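Local coordinates for mandelate racemase/muconate lactonizing protein (Alicyclobacillus acidocaldarius LAA1, PDB 3QLD), which is of unknown specific function but belongs to the enolase superfamily, with a mandelate racemase/muconate lactonizing-type N-terminal domain and an enolase-like C-terminal barrel, at residues D136-S141 / Y320-G325; G164-K169 / P345-V350; A264-V269 / A293-G298; G305-L310 / P351-V356. One frame throughout, in Å; residues are numbered along the deposited sequence.

Interaction 1 of 4, residues D136-S141 / Y320-G325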
loop_
_atom_site.group_PDB
_atom_site.type_symbol
_atom_site.label_atom_id
_atom_site.label_comp_id
_atom_site.label_asym_id
_atom_site.label_seq_id
_atom_site.Cartn_x
_atom_site.Cartn_y
_atom_site.Cartn_z
ATOM N N ASP A 136 28.756 -5.433 -18.478
ATOM C CA ASP A 136 29.543 -6.440 -17.780
ATOM C C ASP A 136 29.965 -5.939 -16.427
ATOM O O ASP A 136 30.222 -6.718 -15.530
ATOM C CB ASP A 136 30.771 -6.843 -18.620
ATOM C CG ASP A 136 30.429 -7.912 -19.650
ATOM O OD1 ASP A 136 30.253 -9.081 -19.212
ATOM O OD2 ASP A 136 30.327 -7.585 -20.867
ATOM N N ARG A 137 30.019 -4.614 -16.301
ATOM C CA ARG A 137 30.360 -3.918 -15.064
ATOM C C ARG A 137 29.422 -2.722 -14.844
ATOM O O ARG A 137 28.780 -2.242 -15.802
ATOM C CB ARG A 137 31.763 -3.381 -15.132
ATOM C CG ARG A 137 32.767 -4.453 -15.293
ATOM C CD ARG A 137 34.157 -3.841 -15.439
ATOM N NE ARG A 137 35.132 -4.928 -15.476
ATOM C CZ ARG A 137 36.381 -4.855 -15.006
ATOM N NH1 ARG A 137 36.837 -3.728 -14.455
ATOM N NH2 ARG A 137 37.174 -5.930 -15.091
ATOM N N VAL A 138 29.341 -2.276 -13.590
ATOM C CA VAL A 138 28.512 -1.126 -13.221
ATOM C C VAL A 138 29.282 -0.222 -12.284
ATOM O O VAL A 138 30.079 -0.704 -11.450
ATOM C CB VAL A 138 27.155 -1.563 -12.592
ATOM C CG1 VAL A 138 26.351 -2.501 -13.581
ATOM C CG2 VAL A 138 27.420 -2.303 -11.302
ATOM N N GLU A 139 29.078 1.094 -12.406
ATOM C CA GLU A 139 29.742 2.002 -11.499
ATOM C C GLU A 139 28.879 2.218 -10.259
ATOM O O GLU A 139 27.674 2.085 -10.354
ATOM C CB GLU A 139 29.916 3.370 -12.088
ATOM C CG GLU A 139 30.348 3.467 -13.534
ATOM C CD GLU A 139 30.466 4.943 -13.922
ATOM O OE1 GLU A 139 29.409 5.617 -14.090
ATOM O OE2 GLU A 139 31.605 5.425 -14.024
ATOM N N VAL A 140 29.496 2.652 -9.159
ATOM C CA VAL A 140 28.897 2.590 -7.820
ATOM C C VAL A 140 28.949 4.007 -7.255
ATOM O O VAL A 140 29.966 4.664 -7.425
ATOM C CB VAL A 140 29.714 1.623 -6.902
ATOM C CG1 VAL A 140 29.172 1.698 -5.486
ATOM C CG2 VAL A 140 29.676 0.197 -7.439
ATOM N N SER A 141 27.859 4.487 -6.633
ATOM C CA SER A 141 27.813 5.796 -5.938
ATOM C C SER A 141 27.996 5.713 -4.429
ATOM O O SER A 141 27.683 4.695 -3.840
ATOM C CB SER A 141 26.392 6.415 -6.219
ATOM O OG SER A 141 26.173 7.696 -5.572
ATOM N N TYR A 320 22.849 5.403 -15.076
ATOM C CA TYR A 320 23.624 5.990 -13.989
ATOM C C TYR A 320 24.079 4.882 -13.020
ATOM O O TYR A 320 23.622 3.701 -13.111
ATOM C CB TYR A 320 22.837 7.071 -13.228
ATOM C CG TYR A 320 22.299 8.223 -14.100
ATOM C CD1 TYR A 320 22.977 8.647 -15.263
ATOM C CD2 TYR A 320 21.118 8.915 -13.729
ATOM C CE1 TYR A 320 22.489 9.721 -16.054
ATOM C CE2 TYR A 320 20.631 9.986 -14.504
ATOM C CZ TYR A 320 21.323 10.383 -15.660
ATOM O OH TYR A 320 20.829 11.439 -16.415
ATOM N N ALA A 321 24.977 5.303 -12.142
ATOM C CA ALA A 321 25.643 4.500 -11.138
ATOM C C ALA A 321 24.608 3.949 -10.180
ATOM O O ALA A 321 23.560 4.598 -9.924
ATOM C CB ALA A 321 26.617 5.376 -10.336
ATOM N N THR A 322 24.944 2.775 -9.634
ATOM C CA THR A 322 24.169 2.128 -8.561
ATOM C C THR A 322 24.561 2.572 -7.167
ATOM O O THR A 322 25.708 3.005 -6.917
ATOM C CB THR A 322 24.132 0.567 -8.735
ATOM O OG1 THR A 322 23.280 -0.021 -7.716
ATOM C CG2 THR A 322 25.595 -0.059 -8.641
ATOM N N ASP A 323 23.587 2.586 -6.240
ATOM C CA ASP A 323 23.904 2.762 -4.847
ATOM C C ASP A 323 24.405 1.435 -4.187
ATOM O O ASP A 323 24.683 1.435 -3.015
ATOM C CB ASP A 323 22.666 3.256 -4.054
ATOM C CG ASP A 323 22.426 4.784 -4.163
ATOM O OD1 ASP A 323 23.223 5.518 -4.807
ATOM O OD2 ASP A 323 21.416 5.250 -3.571
ATOM N N LEU A 324 24.392 0.316 -4.906
ATOM C CA LEU A 324 24.677 -1.004 -4.313
ATOM C C LEU A 324 26.185 -1.131 -4.314
ATOM O O LEU A 324 26.754 -1.259 -5.372
ATOM C CB LEU A 324 24.093 -2.126 -5.176
ATOM C CG LEU A 324 22.540 -2.196 -5.209
ATOM C CD1 LEU A 324 22.083 -3.190 -6.242
ATOM C CD2 LEU A 324 22.012 -2.620 -3.823
ATOM N N GLY A 325 26.798 -1.022 -3.137
ATOM C CA GLY A 325 28.231 -1.011 -2.973
ATOM C C GLY A 325 28.729 -2.313 -2.376
ATOM O O GLY A 325 27.972 -3.261 -2.207
HETATM O O HOH W 1 24.819 6.863 -3.405
#

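Interaction 2 of 4, residues G164-K169 / P345-V350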
loop_
_atom_site.group_PDB
_atom_site.type_symbol
_atom_site.label_atom_id
_atom_site.label_comp_id
_atom_site.label_asym_id
_atom_site.label_seq_id
_atom_site.Cartn_x
_atom_site.Cartn_y
_atom_site.Cartn_z
ATOM N N GLY A 164 37.357 5.740 -5.056
ATOM C CA GLY A 164 36.978 5.502 -6.440
ATOM C C GLY A 164 35.497 5.568 -6.825
ATOM O O GLY A 164 35.140 5.265 -7.988
ATOM N N PHE A 165 34.633 5.932 -5.865
ATOM C CA PHE A 165 33.167 5.948 -6.121
ATOM C C PHE A 165 32.933 6.962 -7.206
ATOM O O PHE A 165 33.504 8.055 -7.146
ATOM C CB PHE A 165 32.415 6.422 -4.893
ATOM C CG PHE A 165 32.314 5.402 -3.810
ATOM C CD1 PHE A 165 31.346 4.387 -3.872
ATOM C CD2 PHE A 165 33.174 5.462 -2.707
ATOM C CE1 PHE A 165 31.275 3.418 -2.847
ATOM C CE2 PHE A 165 33.082 4.507 -1.676
ATOM C CZ PHE A 165 32.101 3.479 -1.764
ATOM N N ARG A 166 32.059 6.641 -8.144
ATOM C CA ARG A 166 31.952 7.397 -9.386
ATOM C C ARG A 166 30.808 8.425 -9.317
ATOM O O ARG A 166 30.544 9.169 -10.275
ATOM C CB ARG A 166 31.785 6.434 -10.556
ATOM C CG ARG A 166 33.063 5.544 -10.777
ATOM C CD ARG A 166 34.330 6.395 -11.130
ATOM N NE ARG A 166 35.333 5.529 -11.786
ATOM C CZ ARG A 166 35.092 4.806 -12.887
ATOM N NH1 ARG A 166 33.905 4.860 -13.467
ATOM N NH2 ARG A 166 36.024 4.027 -13.425
ATOM N N ARG A 167 30.148 8.468 -8.163
ATOM C CA ARG A 167 29.085 9.475 -7.905
ATOM C C ARG A 167 29.084 9.753 -6.455
ATOM O O ARG A 167 29.309 8.826 -5.640
ATOM C CB ARG A 167 27.721 8.940 -8.325
ATOM C CG ARG A 167 26.608 10.024 -8.411
ATOM C CD ARG A 167 25.257 9.508 -8.935
ATOM N NE ARG A 167 24.705 8.473 -8.041
ATOM C CZ ARG A 167 23.859 7.539 -8.475
ATOM N NH1 ARG A 167 23.413 7.580 -9.715
ATOM N NH2 ARG A 167 23.392 6.595 -7.660
ATOM N N VAL A 168 28.787 10.990 -6.076
ATOM C CA VAL A 168 28.357 11.166 -4.693
ATOM C C VAL A 168 26.900 11.641 -4.646
ATOM O O VAL A 168 26.508 12.490 -5.483
ATOM C CB VAL A 168 29.239 12.160 -3.848
ATOM C CG1 VAL A 168 30.663 11.565 -3.635
ATOM C CG2 VAL A 168 29.265 13.579 -4.453
ATOM N N LYS A 169 26.139 11.159 -3.648
ATOM C CA LYS A 169 24.728 11.642 -3.453
ATOM C C LYS A 169 24.656 12.275 -2.085
ATOM O O LYS A 169 24.848 11.612 -1.032
ATOM C CB LYS A 169 23.703 10.508 -3.621
ATOM C CG LYS A 169 22.198 10.944 -3.449
ATOM C CD LYS A 169 21.245 9.879 -3.959
ATOM C CE LYS A 169 21.492 8.486 -3.336
ATOM N NZ LYS A 169 20.236 7.675 -3.090
ATOM N N PRO A 345 38.450 0.152 -8.439
ATOM C CA PRO A 345 37.799 1.108 -7.528
ATOM C C PRO A 345 36.507 1.722 -8.132
ATOM O O PRO A 345 36.462 2.079 -9.332
ATOM C CB PRO A 345 38.904 2.155 -7.255
ATOM C CG PRO A 345 40.195 1.320 -7.414
ATOM C CD PRO A 345 39.895 0.421 -8.588
ATOM N N GLY A 346 35.431 1.750 -7.332
ATOM C CA GLY A 346 34.159 2.299 -7.785
ATOM C C GLY A 346 33.373 1.458 -8.769
ATOM O O GLY A 346 32.331 1.907 -9.291
ATOM N N VAL A 347 33.837 0.240 -9.044
ATOM C CA VAL A 347 33.211 -0.597 -10.059
ATOM C C VAL A 347 32.962 -2.009 -9.550
ATOM O O VAL A 347 33.789 -2.567 -8.825
ATOM C CB VAL A 347 34.083 -0.709 -11.335
ATOM C CG1 VAL A 347 33.318 -1.451 -12.447
ATOM C CG2 VAL A 347 34.547 0.661 -11.811
ATOM N N ILE A 348 31.847 -2.612 -9.961
ATOM C CA ILE A 348 31.565 -3.944 -9.509
ATOM C C ILE A 348 31.239 -4.776 -10.725
ATOM O O ILE A 348 30.595 -4.301 -11.674
ATOM C CB ILE A 348 30.379 -3.995 -8.431
ATOM C CG1 ILE A 348 30.803 -3.323 -7.153
ATOM C CG2 ILE A 348 30.001 -5.420 -8.098
ATOM C CD1 ILE A 348 29.750 -3.339 -5.909
ATOM N N GLN A 349 31.737 -6.008 -10.720
ATOM C CA GLN A 349 31.479 -6.893 -11.816
ATOM C C GLN A 349 30.051 -7.325 -11.611
ATOM O O GLN A 349 29.680 -7.731 -10.496
ATOM C CB GLN A 349 32.395 -8.119 -11.767
ATOM C CG GLN A 349 32.315 -9.060 -12.999
ATOM C CD GLN A 349 33.150 -8.529 -14.181
ATOM O OE1 GLN A 349 32.857 -8.801 -15.349
ATOM N NE2 GLN A 349 34.198 -7.752 -13.865
ATOM N N VAL A 350 29.289 -7.290 -12.689
ATOM C CA VAL A 350 27.987 -7.910 -12.748
ATOM C C VAL A 350 28.057 -9.425 -12.570
ATOM O O VAL A 350 28.718 -10.091 -13.341
ATOM C CB VAL A 350 27.319 -7.536 -14.086
ATOM C CG1 VAL A 350 26.018 -8.321 -14.344
ATOM C CG2 VAL A 350 27.080 -6.048 -14.144
#

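Interaction 3 of 4, residues A264-V269 / A293-G298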
loop_
_atom_site.group_PDB
_atom_site.type_symbol
_atom_site.label_atom_id
_atom_site.label_comp_id
_atom_site.label_asym_id
_atom_site.label_seq_id
_atom_site.Cartn_x
_atom_site.Cartn_y
_atom_site.Cartn_z
ATOM N N ALA A 264 8.627 13.791 -13.164
ATOM C CA ALA A 264 10.038 13.438 -12.912
ATOM C C ALA A 264 10.703 12.953 -14.186
ATOM O O ALA A 264 10.036 12.535 -15.156
ATOM C CB ALA A 264 10.197 12.367 -11.793
ATOM N N ARG A 265 12.020 12.933 -14.135
ATOM C CA ARG A 265 12.799 12.524 -15.303
ATOM C C ARG A 265 13.761 11.364 -15.052
ATOM O O ARG A 265 14.378 10.897 -16.012
ATOM C CB ARG A 265 13.554 13.734 -15.930
ATOM C CG ARG A 265 12.612 14.786 -16.419
ATOM C CD ARG A 265 13.277 15.733 -17.410
ATOM N NE ARG A 265 14.110 16.770 -16.808
ATOM C CZ ARG A 265 13.636 17.978 -16.503
ATOM N NH1 ARG A 265 14.424 18.913 -15.980
ATOM N NH2 ARG A 265 12.349 18.232 -16.734
ATOM N N VAL A 266 13.927 10.937 -13.793
ATOM C CA VAL A 266 14.816 9.845 -13.425
ATOM C C VAL A 266 14.123 8.898 -12.449
ATOM O O VAL A 266 13.414 9.382 -11.559
ATOM C CB VAL A 266 16.110 10.404 -12.779
ATOM C CG1 VAL A 266 17.025 9.296 -12.216
ATOM C CG2 VAL A 266 16.896 11.185 -13.829
ATOM N N LEU A 267 14.309 7.584 -12.657
ATOM C CA LEU A 267 13.695 6.559 -11.794
ATOM C C LEU A 267 14.782 5.829 -11.033
ATOM O O LEU A 267 15.742 5.323 -11.662
ATOM C CB LEU A 267 12.842 5.595 -12.647
ATOM C CG LEU A 267 12.153 4.420 -11.899
ATOM C CD1 LEU A 267 11.079 4.972 -10.929
ATOM C CD2 LEU A 267 11.497 3.475 -12.915
ATOM N N ASN A 268 14.640 5.816 -9.703
ATOM C CA ASN A 268 15.374 4.886 -8.813
ATOM C C ASN A 268 14.646 3.559 -8.849
ATOM O O ASN A 268 13.498 3.435 -8.373
ATOM C CB ASN A 268 15.519 5.472 -7.400
ATOM C CG ASN A 268 16.234 4.554 -6.420
ATOM O OD1 ASN A 268 16.314 3.349 -6.640
ATOM N ND2 ASN A 268 16.693 5.110 -5.328
ATOM N N VAL A 269 15.292 2.589 -9.490
ATOM C CA VAL A 269 14.710 1.244 -9.643
ATOM C C VAL A 269 15.155 0.352 -8.486
ATOM O O VAL A 269 16.352 0.250 -8.214
ATOM C CB VAL A 269 15.170 0.593 -10.952
ATOM C CG1 VAL A 269 14.794 -0.966 -11.001
ATOM C CG2 VAL A 269 14.511 1.360 -12.140
ATOM N N ALA A 293 15.784 8.428 -17.472
ATOM C CA ALA A 293 16.984 7.652 -17.184
ATOM C C ALA A 293 16.645 6.895 -15.895
ATOM O O ALA A 293 15.829 7.362 -15.092
ATOM C CB ALA A 293 18.156 8.600 -16.908
ATOM N N ALA A 294 17.260 5.729 -15.716
ATOM C CA ALA A 294 17.054 4.936 -14.493
ATOM C C ALA A 294 18.398 4.435 -13.967
ATOM O O ALA A 294 19.421 4.430 -14.703
ATOM C CB ALA A 294 16.038 3.806 -14.759
ATOM N N TRP A 295 18.429 4.078 -12.677
ATOM C CA TRP A 295 19.611 3.535 -12.031
ATOM C C TRP A 295 19.074 2.679 -10.911
ATOM O O TRP A 295 17.886 2.842 -10.506
ATOM C CB TRP A 295 20.507 4.650 -11.495
ATOM C CG TRP A 295 19.860 5.619 -10.580
ATOM C CD1 TRP A 295 19.075 6.676 -10.934
ATOM C CD2 TRP A 295 19.907 5.613 -9.149
ATOM N NE1 TRP A 295 18.650 7.365 -9.812
ATOM C CE2 TRP A 295 19.121 6.714 -8.698
ATOM C CE3 TRP A 295 20.502 4.763 -8.194
ATOM C CZ2 TRP A 295 18.940 7.012 -7.337
ATOM C CZ3 TRP A 295 20.347 5.070 -6.831
ATOM C CH2 TRP A 295 19.550 6.176 -6.408
ATOM N N VAL A 296 19.904 1.796 -10.376
ATOM C CA VAL A 296 19.446 0.904 -9.288
ATOM C C VAL A 296 19.839 1.387 -7.893
ATOM O O VAL A 296 21.025 1.629 -7.586
ATOM C CB VAL A 296 19.899 -0.601 -9.543
ATOM C CG1 VAL A 296 19.699 -1.486 -8.318
ATOM C CG2 VAL A 296 19.266 -1.190 -10.739
ATOM N N GLY A 297 18.839 1.498 -6.982
ATOM C CA GLY A 297 19.106 2.028 -5.645
ATOM C C GLY A 297 19.274 0.871 -4.685
ATOM O O GLY A 297 19.068 -0.276 -5.077
ATOM N N GLY A 298 19.562 1.156 -3.414
ATOM C CA GLY A 298 19.783 0.103 -2.406
ATOM C C GLY A 298 18.836 0.097 -1.212
ATOM O O GLY A 298 18.180 1.101 -0.917
#

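Interaction 4 of 4, residues G305-L310 / P351-V356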
loop_
_atom_site.group_PDB
_atom_site.type_symbol
_atom_site.label_atom_id
_atom_site.label_comp_id
_atom_site.label_asym_id
_atom_site.label_seq_id
_atom_site.Cartn_x
_atom_site.Cartn_y
_atom_site.Cartn_z
ATOM N N GLY A 305 19.861 -10.260 -2.081
ATOM C CA GLY A 305 19.348 -9.009 -2.652
ATOM C C GLY A 305 20.363 -8.122 -3.387
ATOM O O GLY A 305 20.043 -7.537 -4.420
ATOM N N ARG A 306 21.592 -8.054 -2.885
ATOM C CA ARG A 306 22.605 -7.202 -3.525
ATOM C C ARG A 306 23.008 -7.802 -4.889
ATOM O O ARG A 306 23.125 -7.086 -5.888
ATOM C CB ARG A 306 23.819 -7.057 -2.623
ATOM C CG ARG A 306 24.950 -6.189 -3.200
ATOM C CD ARG A 306 25.973 -5.845 -2.127
ATOM N NE ARG A 306 25.269 -5.531 -0.905
ATOM C CZ ARG A 306 24.902 -4.314 -0.563
ATOM N NH1 ARG A 306 25.232 -3.266 -1.327
ATOM N NH2 ARG A 306 24.175 -4.152 0.529
ATOM N N VAL A 307 23.216 -9.107 -4.910
ATOM C CA VAL A 307 23.480 -9.857 -6.170
ATOM C C VAL A 307 22.386 -9.663 -7.212
ATOM O O VAL A 307 22.669 -9.244 -8.347
ATOM C CB VAL A 307 23.745 -11.370 -5.917
ATOM C CG1 VAL A 307 23.588 -12.174 -7.238
ATOM C CG2 VAL A 307 25.127 -11.497 -5.370
ATOM N N HIS A 308 21.130 -9.857 -6.816
ATOM C CA HIS A 308 19.972 -9.625 -7.713
ATOM C C HIS A 308 19.827 -8.190 -8.215
ATOM O O HIS A 308 19.387 -7.976 -9.348
ATOM C CB HIS A 308 18.658 -10.092 -7.034
ATOM C CG HIS A 308 18.477 -11.583 -7.043
ATOM N ND1 HIS A 308 17.416 -12.212 -6.423
ATOM C CD2 HIS A 308 19.234 -12.575 -7.588
ATOM C CE1 HIS A 308 17.511 -13.524 -6.604
ATOM N NE2 HIS A 308 18.604 -13.769 -7.322
ATOM N N GLY A 309 20.209 -7.221 -7.356
ATOM C CA GLY A 309 20.115 -5.803 -7.629
ATOM C C GLY A 309 21.247 -5.424 -8.596
ATOM O O GLY A 309 21.057 -4.646 -9.494
ATOM N N LEU A 310 22.444 -5.965 -8.391
ATOM C CA LEU A 310 23.483 -5.796 -9.451
ATOM C C LEU A 310 23.137 -6.424 -10.810
ATOM O O LEU A 310 23.441 -5.851 -11.820
ATOM C CB LEU A 310 24.824 -6.271 -8.928
ATOM C CG LEU A 310 25.339 -5.535 -7.678
ATOM C CD1 LEU A 310 26.284 -6.397 -6.791
ATOM C CD2 LEU A 310 26.073 -4.196 -7.947
ATOM N N PRO A 351 27.331 -9.979 -11.553
ATOM C CA PRO A 351 27.220 -11.420 -11.306
ATOM C C PRO A 351 26.784 -12.245 -12.532
ATOM O O PRO A 351 25.736 -11.980 -13.186
ATOM C CB PRO A 351 26.127 -11.511 -10.200
ATOM C CG PRO A 351 26.350 -10.221 -9.393
ATOM C CD PRO A 351 26.729 -9.174 -10.457
ATOM N N GLN A 352 27.580 -13.269 -12.828
ATOM C CA GLN A 352 27.274 -14.156 -13.940
ATOM C C GLN A 352 26.689 -15.486 -13.483
ATOM O O GLN A 352 26.486 -16.375 -14.298
ATOM C CB GLN A 352 28.539 -14.362 -14.819
ATOM C CG GLN A 352 28.997 -13.073 -15.511
ATOM C CD GLN A 352 27.984 -12.532 -16.544
ATOM O OE1 GLN A 352 27.207 -13.290 -17.197
ATOM N NE2 GLN A 352 27.963 -11.231 -16.676
ATOM N N CYS A 353 26.363 -15.605 -12.198
ATOM C CA CYS A 353 25.807 -16.843 -11.660
ATOM C C CYS A 353 24.519 -17.257 -12.350
ATOM O O CYS A 353 23.643 -16.425 -12.631
ATOM C CB CYS A 353 25.589 -16.734 -10.146
ATOM S SG CYS A 353 24.656 -15.180 -9.682
ATOM N N ALA A 354 24.421 -18.554 -12.636
ATOM C CA ALA A 354 23.181 -19.192 -13.005
ATOM C C ALA A 354 22.507 -19.406 -11.660
ATOM O O ALA A 354 22.531 -20.526 -11.119
ATOM C CB ALA A 354 23.429 -20.573 -13.688
ATOM N N GLY A 355 21.946 -18.337 -11.093
ATOM C CA GLY A 355 21.355 -18.445 -9.765
ATOM C C GLY A 355 22.363 -18.191 -8.655
ATOM O O GLY A 355 23.531 -18.562 -8.749
ATOM N N VAL A 356 21.906 -17.615 -7.543
ATOM C CA VAL A 356 22.811 -17.360 -6.432
ATOM C C VAL A 356 23.022 -18.516 -5.440
ATOM O O VAL A 356 23.830 -18.385 -4.543
ATOM C CB VAL A 356 22.390 -16.076 -5.691
ATOM C CG1 VAL A 356 21.124 -16.340 -4.877
ATOM C CG2 VAL A 356 23.474 -15.597 -4.822
#

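Interaction 1 of 4, residues D136-S141 / Y320-G325
The T322 side chain lies across V138, its CG2 3.9 Å from V138 CG2, where strand 137-144 of the enolase-type barrel takes up the 320-325 loop. Strand 293-296 flanks the same loop, with D323 bonding to V296 through the backbone, so this irregular segment bridges the first and seventh barrel strands and closes the barrel at this point. Two backbone bonds make a single bridge between V140 and T322: T322 N gives to E139 O at 2.9 Å, and S141 N to T322 O at 2.6 Å with an N-H...O angle of 170°. Further along, V140 sets CG1 against G325 CA at 3.8 Å. T322 OG1, anti to its own nitrogen (chi1 -176°), is turned back along the loop and accepts from L324 N at 3.0 Å, an ST turn; its other partner is V296 O. That torsion also places CG2 between the backbone N and the carbonyl carbon, facing E139 O and V138. R167 and K169 both form salt bridges to the D323 carboxylate. S141 reaches the same group indirectly, through a water 2.7 Å from S141 OG that donates to D323 OD1 at 2.5 Å.

Interaction 2 of 4, residues G164-K169 / P345-V350
R166 lays its guanidinium across the V347 side chain, the two running obliquely, with V347 CG2 over one face of the group and toward its rim. The contact lies at the rim of the enolase-type barrel, where a Schellman motif ending helix 150-162 leads through 164-166 into strand 167-171, next to the turn that opens strand 347-349. Strand 137-144 runs between these two strands in the sheet, and here their entry loops meet directly. The arginine leaves its backbone with CG anti to the carbonyl carbon (chi1 -66°) and bends again at chi2 (-62°), which carries the chain over G346 and brings NH2 to 4.0 Å from V347 CG2. NH1 of the same group is modelled in a rather short salt bridge with E139 OE2 on the intervening strand, which probably helps to orient the group. Beneath it the backbones close in. P345 CB lies 3.9 Å from G164 CA. G164 and G346 both have positive phi, and their backbones come close together. The closest touch is a C-H...O contact, G346 CA to G164 O at 3.1 Å, with 147° at the hydrogen.

Interaction 3 of 4, residues A264-V269 / A293-G298
W295 and N268 form the dense part of this contact, on neighbouring parallel strands of the enolase-type barrel. Strands 266-269 and 293-296, the sixth and seventh, are joined by helix 277-289 in a beta-alpha-beta crossover, and their axes run 22° apart. Five backbone bonds hold the register, from A293 N to R265 O at one end to G297 N to V269 O at the other; V269 N to W295 O is the shortest, at 2.8 Å.

The indole, its CG set between N and carbonyl carbon (chi1 55°), folds back over the neighbouring strand. N268 CB sits over one face, 4.2 Å from the centroid of the six-membered ring in an off-centre CH-pi contact, and the amide plane is inclined 36° to the ring, with ND2 3.2 Å from CH2 of W295. V266 CG1 instead meets the ring edge in its plane, 3.5 Å from W295 NE1. On the other face of the sheet V269 CG2 packs on A294 CB at 3.9 Å, with L284 of helix 277-289 close by.

The looser side is at A293 and R265, both partly exposed. The side chains of A293 and V266 meet only at V266 CG2 and A293 CB, 4.2 Å apart, while V266 CA also approaches A293 O; the R265 guanidinium turns off to bond L239 O.

At the crowded end, F219 stacks on the indole, R167 makes a cation-pi contact with it, and E221 accepts from N268 ND2. An arginine beside the electron-rich ring and a carboxylate on the amide would probably help to orient both groups.

Interaction 4 of 4, residues G305-L310 / P351-V356
The H308 imidazole meets V356 obliquely, with NE2 4.4 Å from V356 CG1, and F277 meets this histidine edge-to-face. The puckered pyrrolidine of P351 packs along helix 303-313, the helix that follows the seventh strand of the enolase-type barrel: its CD lies 3.8 Å from L310 CB, and its CG 3.9 Å from V307 O. The V307 and P351 side chains run antiparallel alongside each other, and the valine supplies most of the grip. V307 CG1, held anti to the backbone N (chi1 163°), points into the 351-356 loop and touches three of its residues: P351 CB at 4.0 Å, C353 SG at 4.0 Å and V356 CG2 at 4.2 Å. I340 from another loop also packs on V307 and L310. The 351-356 loop turns sharply at A354, the centre of an inverse gamma turn, and G355 follows with positive phi, so the chain comes back to set V356 beside the helix. The two segments meet mainly through apolar side chains, but one carboxylate ties them at the polar end: D117 OD1, from helix 105-123, accepts from both H308 NE2 and V356 N. This shared acceptor probably fixes the imidazole's rotation and offsets the cost of burying its nitrogen.

All four contacts belong to one barrel sheet and its surroundings. Interactions 1 and 2 are neighbours, their centres about 5 Å apart, on strands 137-144, 167-171 and 347-349, and side-chain salt bridges join them. Interaction 3, its centre about 12 Å from that of interaction 1, shares the 320-325 loop's attachment: this loop joins strands 137-144 and 293-296 and so closes the barrel. Along the chain interaction 3 is nested inside the loops closed by interactions 1 and 2. Interaction 4, its centre about 14 to 19 Å from those of the others, crosses interactions 1 and 2 in chain order and lies where helix 303-313 meets the loop after strand 347-349, near helix 105-123.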